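Local coordinates for N-acetylglucosamine-6-phosphate deacetylase (Mycobacterium smegmatis, PDB 6FV4), which probably removes the acetyl group from N-acetylglucosamine 6-phosphate, a hydrolytic step of amino-sugar metabolism that depends on bound divalent metal, at residues Leu330-Cys335 with Asp341-Ala346; Gly148-Val153 with Val202-Ala207; Ala55-Gly60 with Val393-Ala398; Thr71-His74 with Asn80-Ala83; Gly274-Ser279 with Pro354-Gly359. The protein carries 1 engineered substitution. One frame throughout, in Å; residues are numbered along the deposited sequence.

Interaction 1: residues Leu330-Cys335 with Asp341-Ala346; sequences LAVAHC and DALSLA
Val332 reaches from one helix to three residues of the next, and each of its methyls has its own task. CG1 lies 3.7 Å from CB of Ala342. CG2 is turned toward the following turn and meets CB of Ala346 at 3.5 Å, a tight fit for two carbons. The same CG2 also touches CD2 of Leu343. The torsion explains this division of labour: with CG1 anti to the backbone N (chi1 175°), the two methyls spread along the partner helix. Leu343 starts out away from this face, yet its CD2 bends back to the valine. All these contacts are between aliphatic carbons.

Cys335 supplies the sulfur contact. Its SG sits between its own backbone N and carbonyl carbon (chi1 67°) and rests 3.5 Å from CB of Ala342. CB of the same cysteine meets the CD2 branch of Leu345 at 4.0 Å. Ala331 and Ala346 add a looser pair of methyl groups.

Small residues set the spacing. Val332 and Ala342 have their CA atoms 5.0 Å apart, and the short helix axes approach to 8.6 Å. They run at 137° to each other, so the two helices form a helical hairpin closed by the short connection between them.

Helix 263-273 flanks the pair, with Tyr266 against Ala331 and Cys335. Phe328, one turn earlier on helix 324-334, packs on Leu343 and Ala346. Leu380 meets Val332 and Leu343, and Leu25 of strand 23-25 also lies against Leu343.

Interaction 2: residues Gly148-Val153 with Val202-Ala207; sequences GAHQPV and VGHTEA. With CD (cadmium ion), chain J.
His150 and His204 bring their NE2 atoms to 3.4 Å of each other because both hold the same cadmium ion. The NE2 atoms are not hydrogen-bonded. The metal bond is 2.5 Å from NE2 of His150 and 2.3 Å from NE2 of His204. The rings meet obliquely, with planes at 39°. Each ring has CG anti to its carbonyl carbon, which swings the imidazole from its own loop to the ion between the loops.

Glu138 and His225 bind the same cadmium. This belongs to the metal centre of the amidohydrolase superfamily, whose ligands sit on loops and strand ends of a beta/alpha barrel. Here His204 follows strand 199-202. In a structure of this protein zinc is bound by His204, His225 and Glu138. Ala149, next to the metal ligand His150, is predicted to bind substrate.

The carbonyl of Gly148 has three contacts. Its O accepts a hydrogen bond of 2.7 Å from a water that is itself 2.6 Å from the cadmium. The same O lies at the edge of the His204 ring, in its plane, 3.3 Å from CE1. It also sits above one face of the His150 ring, toward its rim. Directly after His204, Thr205 OG1 accepts from Ala207 N at 2.8 Å in an ST turn, and OG1 is also bonded to Glu182.

Interaction 3: residues Ala55-Gly60 with Val393-Ala398; sequences ADRNLG and VTPGAA
Arg57 lays its guanidinium against the ring of Pro395. CD of the proline lies over one face of the group, 3.7 Å above its plane and offset toward the rim. CG of Pro395 is 3.7 Å from NH1 of Arg57 and equally close to CD of Arg57. Leu59 adds its CD2, 3.9 Å from the same proline CG. Thr394 OG1 lies obliquely to the guanidinium.

A water joins the two sides. It accepts a weak hydrogen bond from Arg57 NH1 and donates to the carbonyl O of Pro395 at 2.7 Å. It is also hydrogen-bonded to Thr394 OG1.

The arginine runs extended to CD and then bends at chi3 (-57°), which turns the guanidinium face to the proline. Its backbone pairs with Leu18 and Thr20 of strand 16-21. Asn58 OD1 accepts from Gly60 N in an Asx turn at the end of strand 57-58. On the other side, a type II turn from Thr394 to Ala397 presents Pro395, which also touches Ala384 of strand 382-387.

The chain's C-terminal end thus meets a strand near its N-terminal end at the surface. The link rests on aliphatic contact and one shared water, to which the guanidinium gives a weak bond.

Interaction 4: residues Thr71-His74 with Asn80-Ala83; sequences THLH and NFSA. With ZN (zinc ion), chain H.
The carbonyl O of His74 accepts from Phe81 N at 2.9 Å, a nearly straight bond (166° at the hydrogen) that ties the strand 63-76 to the start of the 3-10 segment 81-83. The donor is tilted 18° from the carbonyl plane. A water takes a second share of that oxygen: it donates to His74 O and to Asn80 OD1, the latter at 2.7 Å, and accepts from Ser82 N. The backbone of His74 is thus held by two donors.

Phe81 packs on the strand with its ring edge. CG of Leu73 lies in the ring plane, 3.9 Å from CE2. Leu73 O also stands at that edge, 3.6 Å from CD2. Leu73 has CG placed between its backbone N and carbonyl carbon (chi1 67°), which carries the branch to the phenyl ring. Ala92 and Thr89 of helix 86-98 also pack on the phenylalanine.

The histidines turn elsewhere. CB of His74 points away from Phe81, and its NE2 binds zinc at 2.1 Å. NE2 of His72 binds it at the same distance, while ND1 of His72 is hydrogen-bonded to Glu253. Glu138 is a further ligand of the zinc. Two histidines one residue apart on the first barrel strand are the His-X-His motif of the amidohydrolase superfamily, here at the zinc site.

Interaction 5: residues Gly274-Ser279 with Pro354-Gly359; sequences GPERLS and PARALG
Glu276 lies beside the guanidinium of Arg356. Before it, Gly274 and Pro275 open a type I turn that runs to Arg277, just after helix 263-273. The aliphatic part of the Glu276 side chain runs along the guanidinium: CB is 3.7 Å from NH2 of Arg356 and CG packs beside it. The chain bends at chi2 (51°). OE1 lies doubtfully close to a water, which accepts from NH1 of Arg356 at 2.9 Å. That water lies in the guanidinium plane, at its edge. The carboxylate and guanidinium planes are 38° apart, with OE1 and NH1 at 4.7 Å. The salt bridge of Glu276 goes instead to Arg348, about two turns earlier on helix 339-357.

This turn leads into strand 278-281, a strand of the family's beta/alpha barrel that pairs in parallel with 251-255. Helix 339-357 lies against it.

CB of Leu278 points away from 354-359, and its side chain packs on Ile269 and Thr270 of helix 263-273. CB of Ser279 points toward 354-359, and its OG sits 3.4 Å from CA of Pro354 and 3.6 Å from CB. The Pro354 N has no hydrogen to offer this hydroxyl. The helix then ends in a Schellman motif at Gly359. Asn353, just before Pro354, donates to the carbonyls of Pro275 and Leu278.

Overall arrangement
Interactions 2 and 4 share the metal centre without touching. Their centres are 17 Å apart and their nearest atoms about 4 Å apart; Glu138 binds both the cadmium of interaction 2 and the zinc of interaction 4. Interaction 5 touches interaction 4 through Thr71, whose CG2 is 3.6 Å from CB of Pro354. Ser279 of interaction 5 is about 13 Å from the zinc, between side-chain and ion. Helix 339-357 carries interaction 5 on to interaction 1, where Leu345 CD1 meets Pro275 CA at 3.7 Å. Interaction 3 stands apart: its centre is 43 Å from that of interaction 2, and its loop encloses the other four.

Interaction 1: residues Leu330-Cys335 with Asp341-Ala346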
# COMPACT_ATOMS: atom_id res chain seq x y z
N LEU B 330 9.32 9.19 -15.86
CA LEU B 330 8.05 9.29 -15.14
C LEU B 330 8.18 8.78 -13.70
O LEU B 330 7.58 9.34 -12.78
CB LEU B 330 6.96 8.53 -15.89
CG LEU B 330 6.41 9.25 -17.13
CD1 LEU B 330 5.44 8.38 -17.93
CD2 LEU B 330 5.74 10.58 -16.69
N ALA B 331 8.96 7.72 -13.49
CA ALA B 331 9.23 7.25 -12.14
C ALA B 331 9.87 8.35 -11.28
O ALA B 331 9.48 8.56 -10.13
CB ALA B 331 10.12 6.01 -12.18
N VAL B 332 10.86 9.06 -11.84
CA VAL B 332 11.53 10.12 -11.09
C VAL B 332 10.55 11.27 -10.81
O VAL B 332 10.59 11.90 -9.75
CB VAL B 332 12.77 10.62 -11.86
CG1 VAL B 332 13.40 11.82 -11.14
CG2 VAL B 332 13.81 9.51 -12.04
N ALA B 333 9.67 11.55 -11.77
CA ALA B 333 8.76 12.68 -11.63
C ALA B 333 7.65 12.40 -10.63
O ALA B 333 7.22 13.31 -9.89
CB ALA B 333 8.18 13.03 -13.00
N HIS B 334 7.18 11.16 -10.56
CA HIS B 334 5.98 10.85 -9.80
C HIS B 334 6.23 10.08 -8.52
O HIS B 334 5.27 9.73 -7.84
CB HIS B 334 5.00 10.07 -10.68
CG HIS B 334 4.44 10.87 -11.81
ND1 HIS B 334 3.69 12.02 -11.62
CD2 HIS B 334 4.51 10.70 -13.15
CE1 HIS B 334 3.34 12.51 -12.79
NE2 HIS B 334 3.81 11.73 -13.73
N CYS B 335 7.48 9.81 -8.14
CA CYS B 335 7.65 9.06 -6.91
C CYS B 335 7.51 9.94 -5.66
O CYS B 335 7.42 9.40 -4.56
CB CYS B 335 9.00 8.34 -6.88
SG CYS B 335 10.43 9.43 -6.82
N ASP B 341 17.08 11.73 -4.27
CA ASP B 341 16.47 10.50 -3.79
C ASP B 341 15.65 9.83 -4.89
O ASP B 341 15.54 8.60 -4.92
CB ASP B 341 15.58 10.78 -2.58
CG ASP B 341 16.36 11.36 -1.40
OD1 ASP B 341 17.50 10.92 -1.14
OD2 ASP B 341 15.82 12.26 -0.72
N ALA B 342 15.05 10.63 -5.78
CA ALA B 342 14.21 10.06 -6.83
C ALA B 342 15.04 9.33 -7.88
O ALA B 342 14.66 8.24 -8.32
CB ALA B 342 13.38 11.17 -7.49
N LEU B 343 16.16 9.92 -8.29
CA LEU B 343 17.09 9.25 -9.20
C LEU B 343 17.60 7.96 -8.60
O LEU B 343 17.75 6.95 -9.30
CB LEU B 343 18.25 10.18 -9.53
CG LEU B 343 17.94 11.35 -10.45
CD1 LEU B 343 19.14 12.26 -10.53
CD2 LEU B 343 17.53 10.88 -11.84
N SER B 344 17.90 7.97 -7.29
CA SER B 344 18.44 6.78 -6.65
C SER B 344 17.40 5.67 -6.57
O SER B 344 17.73 4.49 -6.76
CB SER B 344 18.96 7.14 -5.25
OG SER B 344 20.24 7.74 -5.37
N LEU B 345 16.15 6.03 -6.31
CA LEU B 345 15.10 5.02 -6.33
C LEU B 345 14.87 4.50 -7.74
O LEU B 345 14.78 3.29 -7.95
CB LEU B 345 13.81 5.61 -5.76
CG LEU B 345 12.59 4.69 -5.79
CD1 LEU B 345 12.83 3.47 -4.93
CD2 LEU B 345 11.34 5.47 -5.35
N ALA B 346 14.78 5.40 -8.72
CA ALA B 346 14.50 5.00 -10.09
C ALA B 346 15.59 4.08 -10.64
O ALA B 346 15.29 3.13 -11.38
CB ALA B 346 14.33 6.24 -10.97

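Interaction 2: residues Gly148-Val153 with Val202-Ala207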
# COMPACT_ATOMS: atom_id res chain seq x y z
N GLY B 148 -6.42 -6.14 -21.31
CA GLY B 148 -5.05 -6.58 -21.21
C GLY B 148 -4.85 -8.02 -21.63
O GLY B 148 -3.72 -8.40 -21.97
N ALA B 149 -5.91 -8.83 -21.61
CA ALA B 149 -5.82 -10.21 -22.08
C ALA B 149 -5.28 -10.24 -23.50
O ALA B 149 -5.62 -9.39 -24.33
CB ALA B 149 -7.20 -10.88 -22.02
N HIS B 150 -4.41 -11.20 -23.77
CA HIS B 150 -3.66 -11.23 -25.03
C HIS B 150 -4.40 -12.05 -26.08
O HIS B 150 -4.86 -11.51 -27.09
CB HIS B 150 -2.24 -11.75 -24.79
CG HIS B 150 -1.44 -10.86 -23.89
ND1 HIS B 150 -1.34 -9.50 -24.09
CD2 HIS B 150 -0.72 -11.13 -22.78
CE1 HIS B 150 -0.59 -8.97 -23.13
NE2 HIS B 150 -0.19 -9.94 -22.33
N GLN B 151 -4.51 -13.37 -25.86
CA GLN B 151 -5.34 -14.24 -26.70
C GLN B 151 -6.02 -15.27 -25.80
O GLN B 151 -5.57 -16.43 -25.71
CB GLN B 151 -4.51 -14.90 -27.81
CG GLN B 151 -5.31 -15.86 -28.71
CD GLN B 151 -6.15 -15.13 -29.75
OE1 GLN B 151 -7.12 -15.68 -30.29
NE2 GLN B 151 -5.77 -13.90 -30.05
N PRO B 152 -7.10 -14.89 -25.12
CA PRO B 152 -7.68 -15.76 -24.09
C PRO B 152 -8.31 -17.06 -24.60
O PRO B 152 -8.57 -17.95 -23.78
CB PRO B 152 -8.74 -14.87 -23.40
CG PRO B 152 -8.94 -13.70 -24.30
CD PRO B 152 -7.65 -13.52 -25.06
N VAL B 153 -8.58 -17.22 -25.90
CA VAL B 153 -9.15 -18.50 -26.31
C VAL B 153 -8.11 -19.62 -26.27
O VAL B 153 -8.48 -20.80 -26.26
CB VAL B 153 -9.83 -18.42 -27.69
CG1 VAL B 153 -11.15 -17.65 -27.60
CG2 VAL B 153 -8.90 -17.79 -28.73
N VAL B 202 3.30 -14.21 -11.09
CA VAL B 202 1.84 -14.27 -10.98
C VAL B 202 1.26 -13.13 -11.81
O VAL B 202 1.72 -11.99 -11.71
CB VAL B 202 1.37 -14.16 -9.51
CG1 VAL B 202 -0.15 -13.95 -9.44
CG2 VAL B 202 1.71 -15.40 -8.74
N GLY B 203 0.26 -13.44 -12.63
CA GLY B 203 -0.31 -12.44 -13.51
C GLY B 203 -1.50 -13.00 -14.23
O GLY B 203 -1.78 -14.21 -14.17
N HIS B 204 -2.23 -12.11 -14.91
CA HIS B 204 -3.35 -12.46 -15.78
C HIS B 204 -4.29 -13.45 -15.11
O HIS B 204 -4.57 -14.54 -15.63
CB HIS B 204 -2.83 -13.02 -17.11
CG HIS B 204 -2.39 -11.95 -18.04
ND1 HIS B 204 -3.19 -11.48 -19.07
CD2 HIS B 204 -1.26 -11.21 -18.08
CE1 HIS B 204 -2.56 -10.51 -19.71
NE2 HIS B 204 -1.39 -10.33 -19.12
N THR B 205 -4.80 -13.05 -13.94
CA THR B 205 -5.41 -14.00 -13.04
C THR B 205 -6.56 -13.37 -12.29
O THR B 205 -6.56 -12.17 -12.01
CB THR B 205 -4.36 -14.55 -12.06
OG1 THR B 205 -5.00 -15.37 -11.08
CG2 THR B 205 -3.62 -13.41 -11.38
N GLU B 206 -7.56 -14.20 -12.00
CA GLU B 206 -8.67 -13.91 -11.11
C GLU B 206 -8.49 -14.59 -9.75
O GLU B 206 -9.48 -14.80 -9.04
CB GLU B 206 -9.98 -14.34 -11.77
CG GLU B 206 -10.24 -13.70 -13.13
CD GLU B 206 -10.39 -12.18 -13.04
OE1 GLU B 206 -10.91 -11.69 -12.01
OE2 GLU B 206 -10.00 -11.48 -14.00
N ALA B 207 -7.25 -14.95 -9.39
CA ALA B 207 -7.00 -15.66 -8.15
C ALA B 207 -7.36 -14.80 -6.94
O ALA B 207 -7.26 -13.58 -6.96
CB ALA B 207 -5.53 -16.05 -8.04
CD CD J . -0.11 -8.66 -20.13
O HOH W 1 -2.00 -6.93 -20.51

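Interaction 3: residues Ala55-Gly60 with Val393-Ala398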
# COMPACT_ATOMS: atom_id res chain seq x y z
N ALA B 55 40.52 12.77 -18.39
CA ALA B 55 39.47 11.91 -18.89
C ALA B 55 39.49 11.82 -20.42
O ALA B 55 39.83 12.78 -21.11
CB ALA B 55 38.10 12.41 -18.42
N ASP B 56 39.14 10.64 -20.93
CA ASP B 56 39.00 10.49 -22.37
C ASP B 56 37.73 11.14 -22.88
O ASP B 56 37.69 11.63 -24.02
CB ASP B 56 39.03 9.00 -22.76
CG ASP B 56 40.32 8.30 -22.33
OD1 ASP B 56 41.16 8.02 -23.21
OD2 ASP B 56 40.50 8.04 -21.13
N ARG B 57 36.67 11.16 -22.07
CA ARG B 57 35.48 11.92 -22.43
C ARG B 57 34.84 12.47 -21.17
O ARG B 57 34.50 11.71 -20.25
CB ARG B 57 34.48 11.06 -23.21
CG ARG B 57 33.34 11.88 -23.79
CD ARG B 57 32.26 10.99 -24.32
NE ARG B 57 32.77 10.06 -25.33
CZ ARG B 57 32.65 10.26 -26.64
NH1 ARG B 57 32.03 11.35 -27.07
NH2 ARG B 57 33.14 9.37 -27.50
N ASN B 58 34.70 13.78 -21.11
CA ASN B 58 33.96 14.42 -20.04
C ASN B 58 32.53 14.60 -20.53
O ASN B 58 32.29 15.30 -21.51
CB ASN B 58 34.59 15.76 -19.66
CG ASN B 58 33.94 16.39 -18.44
OD1 ASN B 58 33.04 15.80 -17.82
ND2 ASN B 58 34.41 17.57 -18.07
N LEU B 59 31.60 13.94 -19.85
CA LEU B 59 30.20 14.07 -20.25
C LEU B 59 29.58 15.37 -19.76
O LEU B 59 28.46 15.69 -20.16
CB LEU B 59 29.42 12.86 -19.74
CG LEU B 59 29.96 11.58 -20.40
CD1 LEU B 59 29.54 10.33 -19.64
CD2 LEU B 59 29.54 11.51 -21.86
N GLY B 60 30.29 16.12 -18.93
CA GLY B 60 29.81 17.44 -18.53
C GLY B 60 28.66 17.36 -17.56
O GLY B 60 28.66 16.55 -16.62
N VAL B 393 24.69 4.28 -28.66
CA VAL B 393 24.43 5.68 -28.99
C VAL B 393 25.56 6.49 -28.38
O VAL B 393 25.68 6.57 -27.15
CB VAL B 393 23.06 6.14 -28.47
CG1 VAL B 393 22.91 7.67 -28.55
CG2 VAL B 393 21.94 5.44 -29.24
N THR B 394 26.41 7.06 -29.22
CA THR B 394 27.51 7.88 -28.76
C THR B 394 27.00 9.30 -28.45
O THR B 394 26.03 9.75 -29.07
CB THR B 394 28.61 7.92 -29.82
OG1 THR B 394 29.82 8.49 -29.28
CG2 THR B 394 28.17 8.71 -31.04
N PRO B 395 27.60 9.98 -27.47
CA PRO B 395 27.08 11.31 -27.07
C PRO B 395 26.94 12.24 -28.26
O PRO B 395 27.86 12.39 -29.07
CB PRO B 395 28.14 11.81 -26.07
CG PRO B 395 28.78 10.58 -25.52
CD PRO B 395 28.75 9.56 -26.64
N GLY B 396 25.75 12.85 -28.38
CA GLY B 396 25.40 13.69 -29.51
C GLY B 396 24.56 13.02 -30.59
O GLY B 396 23.87 13.73 -31.34
N ALA B 397 24.60 11.69 -30.69
CA ALA B 397 24.00 10.98 -31.82
C ALA B 397 22.55 10.55 -31.60
O ALA B 397 21.97 9.92 -32.49
CB ALA B 397 24.85 9.75 -32.16
N ALA B 398 21.95 10.86 -30.45
CA ALA B 398 20.56 10.46 -30.20
C ALA B 398 19.56 11.28 -31.03
O ALA B 398 18.73 10.72 -31.76
CB ALA B 398 20.25 10.60 -28.71
O HOH W 2 30.19 11.13 -29.36

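Interaction 4: residues Thr71-His74 with Asn80-Ala83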
# COMPACT_ATOMS: atom_id res chain seq x y z
N THR B 71 12.58 -6.18 -18.28
CA THR B 71 12.35 -7.60 -18.12
C THR B 71 10.99 -8.06 -18.64
O THR B 71 10.61 -9.21 -18.42
CB THR B 71 12.50 -8.02 -16.65
OG1 THR B 71 11.60 -7.24 -15.84
CG2 THR B 71 13.93 -7.79 -16.18
N HIS B 72 10.27 -7.21 -19.35
CA HIS B 72 8.95 -7.60 -19.84
C HIS B 72 8.60 -6.64 -20.97
O HIS B 72 8.18 -5.51 -20.71
CB HIS B 72 7.93 -7.57 -18.71
CG HIS B 72 6.52 -7.89 -19.12
ND1 HIS B 72 5.54 -8.23 -18.22
CD2 HIS B 72 5.92 -7.90 -20.34
CE1 HIS B 72 4.40 -8.44 -18.85
NE2 HIS B 72 4.60 -8.25 -20.14
N LEU B 73 8.79 -7.08 -22.21
CA LEU B 73 8.42 -6.29 -23.37
C LEU B 73 8.21 -7.22 -24.55
O LEU B 73 8.77 -8.32 -24.61
CB LEU B 73 9.46 -5.23 -23.72
CG LEU B 73 10.82 -5.70 -24.21
CD1 LEU B 73 11.47 -4.59 -25.02
CD2 LEU B 73 11.68 -6.09 -23.03
N HIS B 74 7.41 -6.75 -25.51
CA HIS B 74 6.97 -7.57 -26.63
C HIS B 74 7.58 -7.16 -27.96
O HIS B 74 7.61 -7.97 -28.88
CB HIS B 74 5.44 -7.52 -26.74
CG HIS B 74 4.76 -8.10 -25.55
ND1 HIS B 74 4.52 -9.45 -25.42
CD2 HIS B 74 4.32 -7.52 -24.40
CE1 HIS B 74 3.94 -9.68 -24.25
NE2 HIS B 74 3.80 -8.53 -23.62
N ASN B 80 8.08 -7.50 -33.67
CA ASN B 80 7.48 -8.32 -32.62
C ASN B 80 8.43 -9.46 -32.28
O ASN B 80 8.85 -10.20 -33.17
CB ASN B 80 6.14 -8.90 -33.09
CG ASN B 80 4.96 -8.03 -32.70
OD1 ASN B 80 4.70 -7.83 -31.51
ND2 ASN B 80 4.23 -7.53 -33.70
N PHE B 81 8.74 -9.63 -30.98
CA PHE B 81 9.50 -10.81 -30.58
C PHE B 81 8.75 -12.10 -30.90
O PHE B 81 9.37 -13.10 -31.25
CB PHE B 81 9.86 -10.76 -29.09
CG PHE B 81 10.85 -9.69 -28.75
CD1 PHE B 81 12.04 -9.57 -29.44
CD2 PHE B 81 10.57 -8.77 -27.73
CE1 PHE B 81 12.94 -8.57 -29.13
CE2 PHE B 81 11.47 -7.78 -27.41
CZ PHE B 81 12.65 -7.66 -28.10
N SER B 82 7.41 -12.08 -30.82
CA SER B 82 6.63 -13.27 -31.17
C SER B 82 6.83 -13.73 -32.61
O SER B 82 6.45 -14.86 -32.93
CB SER B 82 5.14 -13.01 -30.92
OG SER B 82 4.66 -11.98 -31.76
N ALA B 83 7.39 -12.89 -33.49
CA ALA B 83 7.77 -13.33 -34.83
C ALA B 83 8.95 -14.30 -34.80
O ALA B 83 9.05 -15.19 -35.65
CB ALA B 83 8.11 -12.13 -35.71
ZN ZN H . 3.12 -8.33 -21.66
O HOH W 3 5.40 -9.88 -29.85

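Interaction 5: residues Gly274-Ser279 with Pro354-Gly359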
# COMPACT_ATOMS: atom_id res chain seq x y z
N GLY B 274 8.81 -0.87 -0.59
CA GLY B 274 10.16 -0.40 -0.35
C GLY B 274 10.94 -0.24 -1.63
O GLY B 274 10.45 -0.54 -2.72
N PRO B 275 12.20 0.21 -1.53
CA PRO B 275 12.99 0.53 -2.73
C PRO B 275 13.52 -0.69 -3.47
O PRO B 275 13.96 -0.53 -4.62
CB PRO B 275 14.15 1.37 -2.18
CG PRO B 275 13.86 1.58 -0.69
CD PRO B 275 12.96 0.47 -0.28
N GLU B 276 13.50 -1.88 -2.87
CA GLU B 276 14.09 -3.08 -3.45
C GLU B 276 13.11 -3.96 -4.21
O GLU B 276 13.54 -4.93 -4.82
CB GLU B 276 14.71 -3.97 -2.36
CG GLU B 276 16.18 -3.78 -2.14
CD GLU B 276 16.50 -2.33 -1.96
OE1 GLU B 276 17.48 -1.85 -2.56
OE2 GLU B 276 15.75 -1.67 -1.22
N ARG B 277 11.81 -3.68 -4.12
CA ARG B 277 10.83 -4.70 -4.47
C ARG B 277 9.91 -4.30 -5.61
O ARG B 277 8.93 -5.00 -5.86
CB ARG B 277 10.02 -5.09 -3.23
CG ARG B 277 10.82 -5.78 -2.13
CD ARG B 277 9.89 -6.41 -1.11
NE ARG B 277 8.75 -7.01 -1.79
CZ ARG B 277 7.49 -7.03 -1.35
NH1 ARG B 277 7.15 -6.49 -0.18
NH2 ARG B 277 6.56 -7.59 -2.12
N LEU B 278 10.23 -3.24 -6.35
CA LEU B 278 9.47 -2.86 -7.54
C LEU B 278 10.40 -2.78 -8.74
O LEU B 278 11.49 -2.21 -8.66
CB LEU B 278 8.73 -1.52 -7.35
CG LEU B 278 7.74 -1.22 -8.49
CD1 LEU B 278 6.53 -0.45 -7.95
CD2 LEU B 278 8.37 -0.43 -9.61
N SER B 279 9.94 -3.35 -9.86
CA SER B 279 10.62 -3.28 -11.15
C SER B 279 9.80 -2.42 -12.11
O SER B 279 8.61 -2.67 -12.29
CB SER B 279 10.78 -4.67 -11.77
OG SER B 279 11.61 -5.49 -10.98
N PRO B 354 15.06 -5.31 -11.22
CA PRO B 354 14.65 -6.29 -12.24
C PRO B 354 15.74 -7.28 -12.58
O PRO B 354 15.43 -8.45 -12.85
CB PRO B 354 14.27 -5.42 -13.44
CG PRO B 354 14.89 -4.10 -13.21
CD PRO B 354 14.97 -3.92 -11.74
N ALA B 355 17.00 -6.85 -12.62
CA ALA B 355 18.07 -7.79 -12.91
C ALA B 355 18.18 -8.84 -11.82
O ALA B 355 18.39 -10.03 -12.09
CB ALA B 355 19.40 -7.05 -13.09
N ARG B 356 18.01 -8.41 -10.57
CA ARG B 356 18.08 -9.32 -9.44
C ARG B 356 16.89 -10.28 -9.43
O ARG B 356 17.05 -11.48 -9.18
CB ARG B 356 18.14 -8.51 -8.13
CG ARG B 356 18.44 -9.32 -6.90
CD ARG B 356 18.35 -8.46 -5.66
NE ARG B 356 17.06 -7.79 -5.60
CZ ARG B 356 16.90 -6.48 -5.40
NH1 ARG B 356 17.96 -5.69 -5.22
NH2 ARG B 356 15.68 -5.97 -5.35
N ALA B 357 15.69 -9.77 -9.70
CA ALA B 357 14.51 -10.64 -9.71
C ALA B 357 14.64 -11.76 -10.74
O ALA B 357 14.18 -12.88 -10.51
CB ALA B 357 13.25 -9.82 -9.97
N LEU B 358 15.25 -11.47 -11.88
CA LEU B 358 15.35 -12.45 -12.95
C LEU B 358 16.65 -13.24 -12.93
O LEU B 358 16.86 -14.07 -13.81
CB LEU B 358 15.19 -11.76 -14.31
CG LEU B 358 13.72 -11.86 -14.71
CD1 LEU B 358 12.87 -10.85 -13.93
CD2 LEU B 358 13.52 -11.71 -16.19
N GLY B 359 17.51 -13.02 -11.93
CA GLY B 359 18.77 -13.74 -11.90
C GLY B 359 19.72 -13.33 -13.00
O GLY B 359 20.56 -14.14 -13.43
O HOH W 4 17.85 -2.79 -4.78